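Local atomic coordinates of foldase protein PrsA (Streptococcus pneumoniae, PDB entry 5TVL), a protein that is predicted to assist the folding of secreted proteins outside the cell after translocation and belongs to the peptidyl-prolyl cis-trans isomerases. Residues A100-Y109 and K229-Q237. Numbering follows the deposited sequence.
Sequences AEAELTDEAY and KLKTVILTQ
L104 packs on I234, and A100 on L235, where the turn between helix 79-102 and helix 106-115 meets one side of helix 227-239. The PpiC-type (parvulin-like) isomerase domain is inserted in the sequence between the two segments, so the contact packs the helices leading into and out of that domain against each other. L104, on the turn, crosses I234 obliquely, its CD2 lying 3.4 Å from I234 CG2. The two branches of I234 divide the corner between them: CG2 meets the leucine, while CD1 reaches the start of helix 106-115, 3.7 Å from A108 O. L235 lies against the end of helix 79-102, its CD2 packed on A100 CB and its CD1 3.7 Å from E101 CG. F244 of helix 242-255 also packs on A100.

K231 runs alongside Y109, both side chains pointing the same way. With CG anti to the backbone N (chi1 -175°), the lysine carries its CB, CG and CD past the phenol oxygen, and CD comes within 3.4 Å of Y109 OH. L230 CB sits at the edge of the tyrosine ring, near its plane, and K227 makes a cation-pi contact with the same ring. At the turn itself, T105 is the N-cap of helix 106-115, and its OG1 accepts a hydrogen bond from A108 N (3.2 Å). Beyond Y109 the lysine chain bends at its last torsion (chi4 -88°) and crosses the extended E101 side chain, closing a salt bridge in which NZ lies 2.9 Å from E101 OE2 and approaches it on its anti lone pair, away from the other carboxylate oxygen.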
# COMPACT_ATOMS: atom_id res chain seq x y z
N ALA A 100 -14.64 -8.42 7.54
CA ALA A 100 -14.47 -8.26 6.09
C ALA A 100 -15.22 -9.34 5.32
O ALA A 100 -15.88 -9.04 4.33
CB ALA A 100 -12.99 -8.26 5.72
N GLU A 101 -15.10 -10.59 5.77
CA GLU A 101 -15.88 -11.72 5.23
C GLU A 101 -17.39 -11.51 5.40
O GLU A 101 -18.16 -11.78 4.48
CB GLU A 101 -15.47 -13.04 5.89
CG GLU A 101 -14.19 -13.65 5.34
CD GLU A 101 -13.83 -14.97 6.00
OE1 GLU A 101 -13.76 -15.03 7.25
OE2 GLU A 101 -13.62 -15.96 5.27
N ALA A 102 -17.79 -11.04 6.58
CA ALA A 102 -19.20 -10.77 6.90
C ALA A 102 -19.80 -9.61 6.10
O ALA A 102 -21.01 -9.60 5.85
CB ALA A 102 -19.37 -10.52 8.39
N GLU A 103 -18.97 -8.64 5.72
CA GLU A 103 -19.41 -7.46 4.94
C GLU A 103 -19.26 -7.61 3.42
O GLU A 103 -19.59 -6.68 2.68
CB GLU A 103 -18.68 -6.20 5.43
CG GLU A 103 -19.12 -5.74 6.82
CD GLU A 103 -18.34 -4.56 7.36
OE1 GLU A 103 -17.48 -4.00 6.64
OE2 GLU A 103 -18.59 -4.17 8.52
N LEU A 104 -18.78 -8.77 2.94
CA LEU A 104 -18.72 -9.04 1.50
C LEU A 104 -20.11 -8.96 0.88
O LEU A 104 -21.02 -9.70 1.30
CB LEU A 104 -18.13 -10.42 1.20
CG LEU A 104 -16.62 -10.64 1.35
CD1 LEU A 104 -16.31 -12.12 1.21
CD2 LEU A 104 -15.82 -9.83 0.35
N THR A 105 -20.28 -8.06 -0.08
CA THR A 105 -21.51 -7.95 -0.87
C THR A 105 -21.30 -8.61 -2.23
O THR A 105 -20.18 -8.96 -2.61
CB THR A 105 -21.91 -6.48 -1.08
OG1 THR A 105 -20.87 -5.79 -1.78
CG2 THR A 105 -22.17 -5.79 0.26
N ASP A 106 -22.40 -8.77 -2.96
CA ASP A 106 -22.36 -9.32 -4.32
C ASP A 106 -21.73 -8.31 -5.29
O ASP A 106 -20.98 -8.71 -6.18
CB ASP A 106 -23.76 -9.74 -4.78
CG ASP A 106 -24.35 -10.87 -3.93
OD1 ASP A 106 -24.26 -10.77 -2.68
OD2 ASP A 106 -24.88 -11.84 -4.50
N GLU A 107 -22.03 -7.03 -5.11
CA GLU A 107 -21.39 -5.94 -5.88
C GLU A 107 -19.87 -5.88 -5.73
O GLU A 107 -19.17 -5.56 -6.70
CB GLU A 107 -22.00 -4.58 -5.51
CG GLU A 107 -23.35 -4.31 -6.14
CD GLU A 107 -23.27 -4.17 -7.66
OE1 GLU A 107 -22.38 -3.45 -8.16
OE2 GLU A 107 -24.11 -4.79 -8.35
N ALA A 108 -19.36 -6.16 -4.53
CA ALA A 108 -17.92 -6.26 -4.31
C ALA A 108 -17.33 -7.41 -5.12
O ALA A 108 -16.33 -7.24 -5.82
CB ALA A 108 -17.61 -6.45 -2.83
N TYR A 109 -17.97 -8.57 -5.03
CA TYR A 109 -17.60 -9.75 -5.83
C TYR A 109 -17.72 -9.50 -7.33
O TYR A 109 -16.88 -9.96 -8.10
CB TYR A 109 -18.45 -10.97 -5.46
CG TYR A 109 -17.88 -11.86 -4.37
CD1 TYR A 109 -16.73 -12.62 -4.60
CD2 TYR A 109 -18.52 -11.98 -3.13
CE1 TYR A 109 -16.22 -13.46 -3.62
CE2 TYR A 109 -18.01 -12.81 -2.14
CZ TYR A 109 -16.87 -13.55 -2.39
OH TYR A 109 -16.37 -14.38 -1.41
N LYS A 229 -10.15 -16.85 -5.31
CA LYS A 229 -9.13 -15.85 -5.64
C LYS A 229 -9.66 -14.42 -5.51
O LYS A 229 -8.93 -13.52 -5.09
CB LYS A 229 -8.56 -16.08 -7.04
CG LYS A 229 -7.68 -17.31 -7.16
CD LYS A 229 -7.01 -17.39 -8.52
CE LYS A 229 -5.89 -18.42 -8.57
NZ LYS A 229 -6.39 -19.82 -8.60
N LEU A 230 -10.93 -14.22 -5.86
CA LEU A 230 -11.59 -12.92 -5.68
C LEU A 230 -11.88 -12.61 -4.21
O LEU A 230 -11.83 -11.45 -3.80
CB LEU A 230 -12.90 -12.85 -6.48
CG LEU A 230 -12.75 -12.98 -8.00
CD1 LEU A 230 -14.12 -13.10 -8.65
CD2 LEU A 230 -11.96 -11.82 -8.59
N LYS A 231 -12.20 -13.64 -3.43
CA LYS A 231 -12.40 -13.51 -1.99
C LYS A 231 -11.12 -13.04 -1.28
O LYS A 231 -11.18 -12.15 -0.44
CB LYS A 231 -12.90 -14.83 -1.39
CG LYS A 231 -13.26 -14.79 0.09
CD LYS A 231 -14.08 -16.01 0.48
CE LYS A 231 -14.22 -16.17 1.99
NZ LYS A 231 -13.08 -16.94 2.56
N THR A 232 -9.97 -13.63 -1.63
CA THR A 232 -8.69 -13.29 -0.98
C THR A 232 -8.22 -11.87 -1.26
O THR A 232 -7.69 -11.21 -0.36
CB THR A 232 -7.56 -14.27 -1.36
OG1 THR A 232 -7.42 -14.33 -2.78
CG2 THR A 232 -7.83 -15.67 -0.81
N VAL A 233 -8.39 -11.40 -2.50
CA VAL A 233 -7.96 -10.04 -2.88
C VAL A 233 -8.81 -8.94 -2.24
O VAL A 233 -8.28 -7.87 -1.91
CB VAL A 233 -7.88 -9.82 -4.42
CG1 VAL A 233 -6.89 -10.79 -5.05
CG2 VAL A 233 -9.24 -9.90 -5.10
N ILE A 234 -10.10 -9.20 -2.05
CA ILE A 234 -10.99 -8.27 -1.33
C ILE A 234 -10.66 -8.25 0.17
O ILE A 234 -10.70 -7.18 0.79
CB ILE A 234 -12.49 -8.61 -1.57
CG1 ILE A 234 -12.85 -8.42 -3.04
CG2 ILE A 234 -13.40 -7.73 -0.70
CD1 ILE A 234 -14.14 -9.09 -3.46
N LEU A 235 -10.33 -9.41 0.73
CA LEU A 235 -10.02 -9.52 2.17
C LEU A 235 -8.66 -8.91 2.52
O LEU A 235 -8.56 -8.16 3.49
CB LEU A 235 -10.09 -10.98 2.64
CG LEU A 235 -11.48 -11.62 2.72
CD1 LEU A 235 -11.34 -13.10 3.07
CD2 LEU A 235 -12.40 -10.93 3.72
N THR A 236 -7.63 -9.23 1.74
CA THR A 236 -6.28 -8.67 1.96
C THR A 236 -6.22 -7.15 1.74
O THR A 236 -5.35 -6.49 2.32
CB THR A 236 -5.21 -9.36 1.08
OG1 THR A 236 -5.64 -9.38 -0.28
CG2 THR A 236 -4.95 -10.78 1.56
N GLN A 237 -7.12 -6.61 0.93
CA GLN A 237 -7.27 -5.15 0.78
C GLN A 237 -7.73 -4.53 2.09
O GLN A 237 -7.10 -3.60 2.59
CB GLN A 237 -8.28 -4.82 -0.33
CG GLN A 237 -8.45 -3.34 -0.64
CD GLN A 237 -9.73 -3.06 -1.42
OE1 GLN A 237 -10.56 -2.25 -1.01
NE2 GLN A 237 -9.90 -3.76 -2.55